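Local coordinates for pollen-specific leucine-rich repeat extensin-like protein 1 (Arabidopsis thaliana, PDB 6TME) that probably binds secreted RALF-type signalling peptides through its leucine-rich repeat domain and helps to organise the cell wall during pollen-tube growth, at residues K228-G231 against Q232-N235; I192-N196 against N197-S201; V298-N301 against I302-P306. All coordinates share one frame; numbering follows the deposited sequence.

Contact 1 of 3, residues K228-G231 against Q232-N235; sequences KTIG and QMKN. With NAG (2-acetamido-2-deoxy-beta-D-glucopyranose), chain G.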
ATOM      1  N   LYS A 228      -3.858 -12.407  15.151  1.00 47.27           N
ATOM      2  CA  LYS A 228      -4.150 -13.777  14.728  1.00 48.47           C
ATOM      3  C   LYS A 228      -5.175 -13.832  13.598  1.00 43.74           C
ATOM      4  O   LYS A 228      -5.203 -14.820  12.850  1.00 40.20           O
ATOM      5  CB  LYS A 228      -4.658 -14.612  15.913  1.00 49.99           C
ATOM      6  CG  LYS A 228      -3.588 -15.209  16.820  1.00 46.64           C
ATOM      7  N   THR A 229      -6.018 -12.794  13.464  1.00 33.99           N
ATOM      8  CA  THR A 229      -7.033 -12.692  12.410  1.00 40.58           C
ATOM      9  C   THR A 229      -6.444 -12.494  11.016  1.00 37.23           C
ATOM     10  O   THR A 229      -7.192 -12.588  10.034  1.00 36.44           O
ATOM     11  CB  THR A 229      -8.007 -11.530  12.700  1.00 41.48           C
ATOM     12  OG1 THR A 229      -7.269 -10.358  13.055  1.00 40.59           O
ATOM     13  CG2 THR A 229      -8.949 -11.874  13.849  1.00 36.99           C
ATOM     14  N   ILE A 230      -5.137 -12.238  10.898  1.00 31.60           N
ATOM     15  CA  ILE A 230      -4.523 -12.091   9.579  1.00 30.83           C
ATOM     16  C   ILE A 230      -4.822 -13.281   8.674  1.00 35.34           C
ATOM     17  O   ILE A 230      -4.863 -13.146   7.443  1.00 35.42           O
ATOM     18  CB  ILE A 230      -3.013 -11.880   9.723  1.00 29.40           C
ATOM     19  CG1 ILE A 230      -2.431 -11.461   8.373  1.00 37.89           C
ATOM     20  CG2 ILE A 230      -2.330 -13.179  10.229  1.00 28.64           C
ATOM     21  CD1 ILE A 230      -1.125 -10.731   8.489  1.00 45.51           C
ATOM     22  N   GLY A 231      -5.032 -14.465   9.258  1.00 33.21           N
ATOM     23  CA  GLY A 231      -5.328 -15.632   8.450  1.00 28.77           C
ATOM     24  C   GLY A 231      -6.645 -15.555   7.715  1.00 33.90           C
ATOM     25  O   GLY A 231      -6.843 -16.291   6.742  1.00 34.69           O
ATOM     26  N   GLN A 232      -7.544 -14.677   8.145  1.00 38.84           N
ATOM     27  CA  GLN A 232      -8.867 -14.586   7.543  1.00 44.79           C
ATOM     28  C   GLN A 232      -8.934 -13.632   6.350  1.00 42.97           C
ATOM     29  O   GLN A 232      -9.970 -13.586   5.678  1.00 44.18           O
ATOM     30  CB  GLN A 232      -9.895 -14.181   8.608  1.00 47.11           C
ATOM     31  CG  GLN A 232     -10.198 -15.313   9.595  1.00 57.24           C
ATOM     32  CD  GLN A 232     -10.757 -14.822  10.917  1.00 66.40           C
ATOM     33  OE1 GLN A 232     -10.035 -14.718  11.909  1.00 70.50           O
ATOM     34  NE2 GLN A 232     -12.056 -14.540  10.944  1.00 71.28           N
ATOM     35  N   MET A 233      -7.861 -12.897   6.047  1.00 40.04           N
ATOM     36  CA  MET A 233      -7.864 -12.009   4.885  1.00 34.92           C
ATOM     37  C   MET A 233      -8.101 -12.795   3.603  1.00 39.39           C
ATOM     38  O   MET A 233      -7.349 -13.716   3.268  1.00 46.68           O
ATOM     39  CB  MET A 233      -6.548 -11.245   4.801  1.00 21.90           C
ATOM     40  CG  MET A 233      -6.295 -10.394   6.024  1.00 31.53           C
ATOM     41  SD  MET A 233      -4.692  -9.571   6.030  1.00 40.54           S
ATOM     42  CE  MET A 233      -4.978  -8.209   4.923  1.00 27.12           C
ATOM     43  N   LYS A 234      -9.162 -12.449   2.897  1.00 49.02           N
ATOM     44  CA  LYS A 234      -9.375 -13.022   1.584  1.00 46.38           C
ATOM     45  C   LYS A 234      -8.752 -12.114   0.529  1.00 44.64           C
ATOM     46  O   LYS A 234      -8.516 -10.912   0.756  1.00 37.28           O
ATOM     47  CB  LYS A 234     -10.867 -13.223   1.320  1.00 49.00           C
ATOM     48  CG  LYS A 234     -11.734 -13.089   2.558  1.00 48.12           C
ATOM     49  N   ASN A 235      -8.462 -12.710  -0.627  1.00 35.35           N
ATOM     50  CA  ASN A 235      -7.937 -12.011  -1.790  1.00 39.12           C
ATOM     51  C   ASN A 235      -6.514 -11.500  -1.599  1.00 34.89           C
ATOM     52  O   ASN A 235      -5.972 -10.893  -2.528  1.00 34.40           O
ATOM     53  CB  ASN A 235      -8.815 -10.817  -2.192  1.00 38.23           C
ATOM     54  CG  ASN A 235     -10.282 -11.172  -2.266  1.00 40.57           C
ATOM     55  OD1 ASN A 235     -10.646 -12.296  -2.617  1.00 39.18           O
ATOM     56  ND2 ASN A 235     -11.138 -10.209  -1.930  1.00 41.87           N
TER
HETATM   57  C1  NAG G 501      -7.301 -18.001  -3.261  1.00 73.51           C
HETATM   58  C2  NAG G 501      -8.354 -17.979  -2.162  1.00 75.05           C
HETATM   59  C3  NAG G 501      -9.383 -19.070  -2.410  1.00 79.17           C
HETATM   60  C4  NAG G 501      -9.988 -18.902  -3.798  1.00 85.15           C
HETATM   61  C5  NAG G 501      -8.895 -18.815  -4.866  1.00 83.96           C
HETATM   62  C6  NAG G 501      -9.440 -18.455  -6.228  1.00 86.48           C
HETATM   63  C7  NAG G 501      -7.659 -17.106   0.025  1.00 82.34           C
HETATM   64  C8  NAG G 501      -8.243 -15.801  -0.425  1.00 84.69           C
HETATM   65  N2  NAG G 501      -7.749 -18.120  -0.847  1.00 74.03           N
HETATM   66  O4  NAG G 501     -10.850 -19.996  -4.089  1.00 89.85           O
HETATM   67  O5  NAG G 501      -7.929 -17.803  -4.530  1.00 78.83           O
HETATM   68  O6  NAG G 501      -8.454 -17.816  -7.026  1.00 90.61           O
HETATM   69  O7  NAG G 501      -7.137 -17.237   1.132  1.00 83.75           O
HETATM   70  O   HOH W   1      -7.723 -16.309   4.216  1.00 45.60           O
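I230 and M233 meet at the inner side of a short 3-10 turn, where the thioether SD of M233 rests against I230 CG1 at 3.8 Å. M233 CG lies against the backbone carbonyl of I230, 3.4 Å from its O, so the methionine covers backbone as well as side chain. CG stands beside its own backbone N (chi1 -60°), which starts the chain back over the turn. I230 meets it with CG1 swung to the opposite side from its own N (chi1 -169°). On the outer side of the turn, the amide oxygen OE1 of Q232 lies 3.6 Å from the methyl CG2 of T229, a van der Waals touch between obliquely set chains.

Under these side chains runs the turn's own bonding. Q232 N donates to T229 O over 2.8 Å, nearly straight but well above the carbonyl plane, whereas M233 N reaches I230 O only weakly, at 3.3 Å. From M233 on the chain leaves the 3-10 path, and a water lies 2.7 Å from G231 O and 2.8 Å from M233 O, spanning the exit.

Further out, M233 also touches S210. Cutting M233 back to an alanine removes CG, SD and CE, which would probably leave I230 CG1 and I207 without their sulfur-bearing neighbour and the I230 carbonyl less covered. At the far end, K234 and N235 border a glycan attached to the protein, the N-acetyl methyl C8 coming within 3.6 Å of K234 CA. The turn thus holds to the preceding coil of the leucine-rich repeat solenoid in two ways, by the apolar packing of T229 and M233 on I207 and by the hydrogen bond from T229 OG1 to E205 O, while water serves the carbonyls of G231 and M233.

Contact 2 of 3, residues I192-N196 against N197-S201; sequences IFLNN and NRFES. With GOL (glycerol), chain S; EDO (1,2-ethanediol), chain U.
The ring of F199 presents its CE2 edge to L194, with L194 O close to the ring plane and L194 CB 4.0 Å from CE2. Ethanediol sits at the edge of the R198 guanidinium, its O2 weakly bonded to NH2 at 3.3 Å, and the F193 ring meets F168 with planes at about 50°. Among the amides, N197 ND2 donates to L194 O, close to the N197 amide plane, at 2.8 Å (170°), but from well above the accepting carbonyl's plane. Its CG lies beside its backbone N (chi1 -84°), folding the amide under the turn. N195 ND2 points almost straight at N196 OD1, 2.9 Å away in its amide plane.

N197 is a rung of the asparagine ladder characteristic of leucine-rich repeats: ND2 bonds I171 O and OD1 takes F176 N, both one coil back, and N220 repeats the pattern one coil on by donating to L194 O and accepting from F199 N.

N195 has other partners: OD1 bonds T216 OG1, and ND2 the backbone of another protein chain, which packs on F193 and N196. In a glycerol, probably from the crystallisation liquor, O2 accepts from N196 ND2 (3.1 Å) and O3 donates to N197 O.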
ATOM      1  N   ILE A 192      -4.832  -0.859  -0.222  1.00 26.59           N
ATOM      2  CA  ILE A 192      -4.655   0.060   0.897  1.00 26.26           C
ATOM      3  C   ILE A 192      -3.152   0.319   1.018  1.00 33.43           C
ATOM      4  O   ILE A 192      -2.393  -0.572   1.425  1.00 29.43           O
ATOM      5  CB  ILE A 192      -5.226  -0.508   2.211  1.00 23.40           C
ATOM      6  CG1 ILE A 192      -6.631  -1.066   1.996  1.00 31.73           C
ATOM      7  CG2 ILE A 192      -5.251   0.547   3.322  1.00 23.62           C
ATOM      8  CD1 ILE A 192      -7.149  -1.938   3.127  1.00 35.01           C
ATOM      9  N   PHE A 193      -2.716   1.521   0.648  1.00 33.54           N
ATOM     10  CA  PHE A 193      -1.317   1.919   0.776  1.00 33.58           C
ATOM     11  C   PHE A 193      -1.217   2.929   1.912  1.00 27.93           C
ATOM     12  O   PHE A 193      -1.770   4.028   1.818  1.00 27.75           O
ATOM     13  CB  PHE A 193      -0.784   2.493  -0.541  1.00 25.89           C
ATOM     14  CG  PHE A 193      -0.842   1.514  -1.688  1.00 25.69           C
ATOM     15  CD1 PHE A 193       0.105   0.521  -1.808  1.00 23.96           C
ATOM     16  CD2 PHE A 193      -1.872   1.573  -2.633  1.00 28.86           C
ATOM     17  CE1 PHE A 193       0.059  -0.397  -2.861  1.00 30.51           C
ATOM     18  CE2 PHE A 193      -1.936   0.657  -3.682  1.00 23.27           C
ATOM     19  CZ  PHE A 193      -0.963  -0.329  -3.799  1.00 25.35           C
ATOM     20  N   LEU A 194      -0.535   2.550   2.990  1.00 27.58           N
ATOM     21  CA  LEU A 194      -0.337   3.425   4.139  1.00 25.82           C
ATOM     22  C   LEU A 194       1.128   3.750   4.374  1.00 26.27           C
ATOM     23  O   LEU A 194       1.426   4.569   5.242  1.00 22.41           O
ATOM     24  CB  LEU A 194      -0.908   2.790   5.414  1.00 27.96           C
ATOM     25  CG  LEU A 194      -2.285   2.148   5.314  1.00 31.73           C
ATOM     26  CD1 LEU A 194      -2.465   1.211   6.494  1.00 34.11           C
ATOM     27  CD2 LEU A 194      -3.390   3.222   5.278  1.00 26.51           C
ATOM     28  N   ASN A 195       2.037   3.152   3.610  1.00 24.20           N
ATOM     29  CA  ASN A 195       3.441   3.142   3.973  1.00 20.92           C
ATOM     30  C   ASN A 195       4.004   4.556   4.000  1.00 30.01           C
ATOM     31  O   ASN A 195       3.462   5.484   3.385  1.00 27.48           O
ATOM     32  CB  ASN A 195       4.251   2.259   3.014  1.00 17.46           C
ATOM     33  CG  ASN A 195       4.133   2.700   1.543  1.00 27.08           C
ATOM     34  OD1 ASN A 195       3.150   2.404   0.853  1.00 21.78           O
ATOM     35  ND2 ASN A 195       5.142   3.416   1.071  1.00 19.62           N
ATOM     36  N   ASN A 196       5.093   4.717   4.759  1.00 30.89           N
ATOM     37  CA  ASN A 196       5.840   5.978   4.834  1.00 23.00           C
ATOM     38  C   ASN A 196       4.951   7.121   5.310  1.00 23.09           C
ATOM     39  O   ASN A 196       4.812   8.170   4.665  1.00 25.01           O
ATOM     40  CB  ASN A 196       6.484   6.316   3.493  1.00 18.44           C
ATOM     41  CG  ASN A 196       7.640   5.409   3.170  1.00 31.62           C
ATOM     42  OD1 ASN A 196       7.451   4.288   2.680  1.00 31.47           O
ATOM     43  ND2 ASN A 196       8.849   5.890   3.430  1.00 22.53           N
ATOM     44  N   ASN A 197       4.331   6.886   6.456  1.00 22.63           N
ATOM     45  CA  ASN A 197       3.634   7.930   7.184  1.00 28.41           C
ATOM     46  C   ASN A 197       4.210   7.920   8.596  1.00 35.00           C
ATOM     47  O   ASN A 197       5.329   7.460   8.850  1.00 34.95           O
ATOM     48  CB  ASN A 197       2.121   7.690   7.105  1.00 23.49           C
ATOM     49  CG  ASN A 197       1.533   8.249   5.837  1.00 26.69           C
ATOM     50  OD1 ASN A 197       1.355   9.464   5.714  1.00 24.29           O
ATOM     51  ND2 ASN A 197       1.291   7.377   4.858  1.00 21.56           N
ATOM     52  N   ARG A 198       3.439   8.412   9.545  1.00 34.55           N
ATOM     53  CA  ARG A 198       3.838   8.337  10.933  1.00 30.86           C
ATOM     54  C   ARG A 198       2.730   7.726  11.782  1.00 24.29           C
ATOM     55  O   ARG A 198       2.527   8.111  12.928  1.00 31.15           O
ATOM     56  CB  ARG A 198       4.247   9.716  11.439  1.00 30.01           C
ATOM     57  CG  ARG A 198       5.527  10.216  10.804  1.00 21.71           C
ATOM     58  CD  ARG A 198       6.738   9.424  11.357  1.00 36.59           C
ATOM     59  NE  ARG A 198       7.354  10.106  12.502  1.00 49.38           N
ATOM     60  CZ  ARG A 198       8.518   9.777  13.059  1.00 48.76           C
ATOM     61  NH1 ARG A 198       9.221   8.752  12.599  1.00 52.56           N
ATOM     62  NH2 ARG A 198       8.977  10.482  14.083  1.00 48.85           N
ATOM     63  N   PHE A 199       2.005   6.754  11.233  1.00 18.36           N
ATOM     64  CA  PHE A 199       1.028   6.016  12.026  1.00 30.92           C
ATOM     65  C   PHE A 199       1.698   5.271  13.177  1.00 34.34           C
ATOM     66  O   PHE A 199       2.846   4.821  13.078  1.00 26.77           O
ATOM     67  CB  PHE A 199       0.264   5.024  11.154  1.00 21.89           C
ATOM     68  CG  PHE A 199      -0.580   5.682  10.100  1.00 24.91           C
ATOM     69  CD1 PHE A 199      -1.559   6.604  10.457  1.00 21.59           C
ATOM     70  CD2 PHE A 199      -0.393   5.381   8.749  1.00 23.24           C
ATOM     71  CE1 PHE A 199      -2.346   7.233   9.473  1.00 21.93           C
ATOM     72  CE2 PHE A 199      -1.167   6.002   7.768  1.00 29.80           C
ATOM     73  CZ  PHE A 199      -2.146   6.930   8.125  1.00 20.54           C
ATOM     74  N   GLU A 200       0.944   5.106  14.259  1.00 39.98           N
ATOM     75  CA  GLU A 200       1.433   4.523  15.502  1.00 42.34           C
ATOM     76  C   GLU A 200       0.443   3.486  16.031  1.00 39.79           C
ATOM     77  O   GLU A 200      -0.618   3.232  15.451  1.00 40.45           O
ATOM     78  CB  GLU A 200       1.679   5.608  16.554  1.00 38.02           C
ATOM     79  CG  GLU A 200       3.053   6.252  16.475  1.00 59.36           C
ATOM     80  CD  GLU A 200       3.471   6.916  17.795  1.00 74.10           C
ATOM     81  OE1 GLU A 200       2.593   7.498  18.482  1.00 74.01           O
ATOM     82  OE2 GLU A 200       4.674   6.830  18.156  1.00 70.07           O
ATOM     83  N   SER A 201       0.812   2.884  17.154  1.00 47.30           N
ATOM     84  CA  SER A 201       0.025   1.849  17.812  1.00 50.57           C
ATOM     85  C   SER A 201      -0.249   0.649  16.918  1.00 43.29           C
ATOM     86  O   SER A 201       0.526   0.362  16.000  1.00 38.14           O
ATOM     87  CB  SER A 201      -1.282   2.412  18.351  1.00 51.98           C
ATOM     88  OG  SER A 201      -1.088   2.798  19.697  1.00 70.65           O
TER
HETATM   89  C1  GOL S 513       7.457  10.727   5.036  1.00 55.71           C
HETATM   90  O1  GOL S 513       6.485  10.850   3.977  1.00 31.50           O
HETATM   91  C2  GOL S 513       7.760   9.187   5.385  1.00 56.10           C
HETATM   92  O2  GOL S 513       8.927   8.686   4.799  1.00 52.20           O
HETATM   93  C3  GOL S 513       7.833   9.089   6.935  1.00 50.07           C
HETATM   94  O3  GOL S 513       7.733   7.727   7.247  1.00 39.85           O
HETATM   95  C1  EDO U 515      12.804   7.837  13.466  1.00 61.68           C
HETATM   96  O1  EDO U 515      12.422   6.467  13.686  1.00 68.70           O
HETATM   97  C2  EDO U 515      12.983   8.578  14.792  1.00 50.30           C
HETATM   98  O2  EDO U 515      11.697   8.970  15.296  1.00 43.90           O

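Contact 3 of 3, residues V298-N301 against I302-P306; sequences VTDN and ICKLP. With SO4 (sulfate ion), chain K.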
ATOM      1  N   VAL A 298      15.667 -22.880  10.164  1.00 42.18           N
ATOM      2  CA  VAL A 298      14.993 -22.660   8.889  1.00 35.23           C
ATOM      3  C   VAL A 298      15.048 -23.983   8.138  1.00 44.47           C
ATOM      4  O   VAL A 298      16.133 -24.461   7.780  1.00 50.77           O
ATOM      5  CB  VAL A 298      15.639 -21.534   8.067  1.00 44.07           C
ATOM      6  CG1 VAL A 298      14.895 -21.350   6.743  1.00 33.84           C
ATOM      7  CG2 VAL A 298      15.692 -20.217   8.873  1.00 44.75           C
ATOM      8  N   THR A 299      13.883 -24.577   7.911  1.00 43.33           N
ATOM      9  CA  THR A 299      13.728 -25.919   7.367  1.00 41.10           C
ATOM     10  C   THR A 299      13.399 -25.860   5.878  1.00 44.48           C
ATOM     11  O   THR A 299      13.049 -24.810   5.329  1.00 43.20           O
ATOM     12  CB  THR A 299      12.602 -26.649   8.096  1.00 46.34           C
ATOM     13  OG1 THR A 299      11.379 -25.964   7.819  1.00 60.02           O
ATOM     14  CG2 THR A 299      12.829 -26.603   9.584  1.00 42.94           C
ATOM     15  N   ASP A 300      13.467 -27.021   5.230  1.00 43.38           N
ATOM     16  CA  ASP A 300      13.039 -27.085   3.840  1.00 55.35           C
ATOM     17  C   ASP A 300      11.525 -27.150   3.716  1.00 49.23           C
ATOM     18  O   ASP A 300      11.005 -27.082   2.599  1.00 44.04           O
ATOM     19  CB  ASP A 300      13.689 -28.281   3.131  1.00 59.67           C
ATOM     20  CG  ASP A 300      13.339 -29.597   3.769  1.00 69.61           C
ATOM     21  OD1 ASP A 300      12.820 -29.581   4.911  1.00 72.16           O
ATOM     22  OD2 ASP A 300      13.575 -30.644   3.125  1.00 73.21           O
ATOM     23  N   ASN A 301      10.819 -27.302   4.839  1.00 53.75           N
ATOM     24  CA  ASN A 301       9.391 -27.024   4.878  1.00 57.56           C
ATOM     25  C   ASN A 301       9.101 -25.699   4.187  1.00 50.09           C
ATOM     26  O   ASN A 301       8.112 -25.560   3.457  1.00 51.97           O
ATOM     27  CB  ASN A 301       8.928 -26.977   6.332  1.00 69.23           C
ATOM     28  CG  ASN A 301       7.565 -27.552   6.526  1.00 78.61           C
ATOM     29  OD1 ASN A 301       7.048 -28.257   5.660  1.00 87.01           O
ATOM     30  ND2 ASN A 301       6.957 -27.256   7.678  1.00 76.49           N
ATOM     31  N   ILE A 302       9.988 -24.731   4.381  1.00 39.50           N
ATOM     32  CA  ILE A 302       9.826 -23.380   3.877  1.00 45.18           C
ATOM     33  C   ILE A 302      10.661 -23.147   2.623  1.00 37.54           C
ATOM     34  O   ILE A 302      10.168 -22.624   1.623  1.00 34.83           O
ATOM     35  CB  ILE A 302      10.191 -22.388   5.002  1.00 52.53           C
ATOM     36  CG1 ILE A 302       9.177 -22.512   6.143  1.00 56.38           C
ATOM     37  CG2 ILE A 302      10.289 -20.980   4.479  1.00 57.75           C
ATOM     38  CD1 ILE A 302       9.647 -21.953   7.459  1.00 60.45           C
ATOM     39  N   CYS A 303      11.923 -23.569   2.643  1.00 31.11           N
ATOM     40  CA  CYS A 303      12.846 -23.272   1.558  1.00 32.11           C
ATOM     41  C   CYS A 303      12.521 -24.011   0.266  1.00 39.16           C
ATOM     42  O   CYS A 303      13.048 -23.629  -0.787  1.00 40.46           O
ATOM     43  CB  CYS A 303      14.275 -23.580   1.994  1.00 43.78           C
ATOM     44  SG  CYS A 303      14.827 -22.523   3.376  1.00 61.63           S
ATOM     45  N   LYS A 304      11.659 -25.032   0.302  1.00 34.27           N
ATOM     46  CA  LYS A 304      11.293 -25.734  -0.922  1.00 37.22           C
ATOM     47  C   LYS A 304       9.869 -25.429  -1.373  1.00 44.51           C
ATOM     48  O   LYS A 304       9.319 -26.155  -2.203  1.00 41.28           O
ATOM     49  CB  LYS A 304      11.529 -27.233  -0.757  1.00 43.80           C
ATOM     50  CG  LYS A 304      13.004 -27.529  -1.005  1.00 56.67           C
ATOM     51  CD  LYS A 304      13.533 -28.844  -0.455  1.00 65.37           C
ATOM     52  CE  LYS A 304      12.904 -30.055  -1.098  1.00 69.19           C
ATOM     53  NZ  LYS A 304      13.853 -31.204  -1.026  1.00 66.00           N
ATOM     54  N   LEU A 305       9.274 -24.353  -0.856  1.00 47.94           N
ATOM     55  CA  LEU A 305       7.991 -23.894  -1.363  1.00 36.06           C
ATOM     56  C   LEU A 305       8.092 -23.651  -2.870  1.00 33.19           C
ATOM     57  O   LEU A 305       9.105 -23.133  -3.352  1.00 37.84           O
ATOM     58  CB  LEU A 305       7.562 -22.625  -0.630  1.00 36.05           C
ATOM     59  CG  LEU A 305       7.050 -22.802   0.810  1.00 38.05           C
ATOM     60  CD1 LEU A 305       7.083 -21.495   1.583  1.00 36.49           C
ATOM     61  CD2 LEU A 305       5.644 -23.380   0.844  1.00 34.42           C
ATOM     62  N   PRO A 306       7.065 -24.018  -3.641  1.00 38.99           N
ATOM     63  CA  PRO A 306       7.246 -24.154  -5.103  1.00 36.35           C
ATOM     64  C   PRO A 306       7.467 -22.853  -5.858  1.00 45.58           C
ATOM     65  O   PRO A 306       8.197 -22.848  -6.857  1.00 52.73           O
ATOM     66  CB  PRO A 306       5.942 -24.825  -5.544  1.00 36.33           C
ATOM     67  CG  PRO A 306       4.947 -24.414  -4.485  1.00 39.72           C
ATOM     68  CD  PRO A 306       5.716 -24.413  -3.204  1.00 38.54           C
TER
HETATM   69  S   SO4 K 505      17.215 -30.759   1.875  1.00 98.66           S
HETATM   70  O1  SO4 K 505      17.783 -30.722   0.526  1.00 98.17           O
HETATM   71  O2  SO4 K 505      17.644 -29.579   2.624  1.00 92.86           O
HETATM   72  O3  SO4 K 505      17.695 -31.957   2.561  1.00105.52           O
HETATM   73  O4  SO4 K 505      15.757 -30.798   1.796  1.00 92.21           O
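T299 O, at the head of a one-turn helix, takes two backbone donors from its last residues, I302 and C303. C303 N approaches T299 O in the carbonyl plane, on a lone pair, at 3.2 Å (167°); I302 N is equally distant but comes from well above that plane. T299 occupies the N-cap position. At the far end K304 N bonds D300 O over 3.1 Å, and L305 N closes onto I302 O, while the carbonyls of C303 and L305 both accept from K333 NZ.

The charged side chains run alongside each other. K304 CD packs on D300 CB at 3.6 Å, yet NZ stays 4.2 Å from D300 OD2, beyond a salt bridge. A sulfate, probably from the crystallisation liquor, lies by both tips; K304 NZ donates weakly to its O4, and S324 N binds it too.

Inward, V298 CG1 stands anti to its backbone N (chi1 180°), which carries it to 3.6 Å from C303 SG, itself disulfide-bonded to C325. V298, from strand 297-298, pairs its backbone with G320 and A322. With I302 and C303 it packs on F311 of strand 310-312, while N301 leans on S279, so helix 300-303 is clamped between successive coils.

In the fold
Along the chain contact 2 comes first, contact 1 second and contact 3 last, strung out on one leucine-rich repeat solenoid without touching. Contacts 1 and 2 have centres about 19 Å apart, contacts 1 and 3 about 22 Å, and contacts 2 and 3 about 31 Å. Contact 2 links strand 191-193 to strand 198-201, whose parallel neighbour 221-224 leads into contact 1, and that loop delivers the chain to strand 238-240. Contact 3 starts on the last residue of strand 297-298 and runs through helix 300-303 toward strand 310-312. They therefore sample different points of the coil, a ladder turn and two short helical turns; contact 2 alone meets another protein chain.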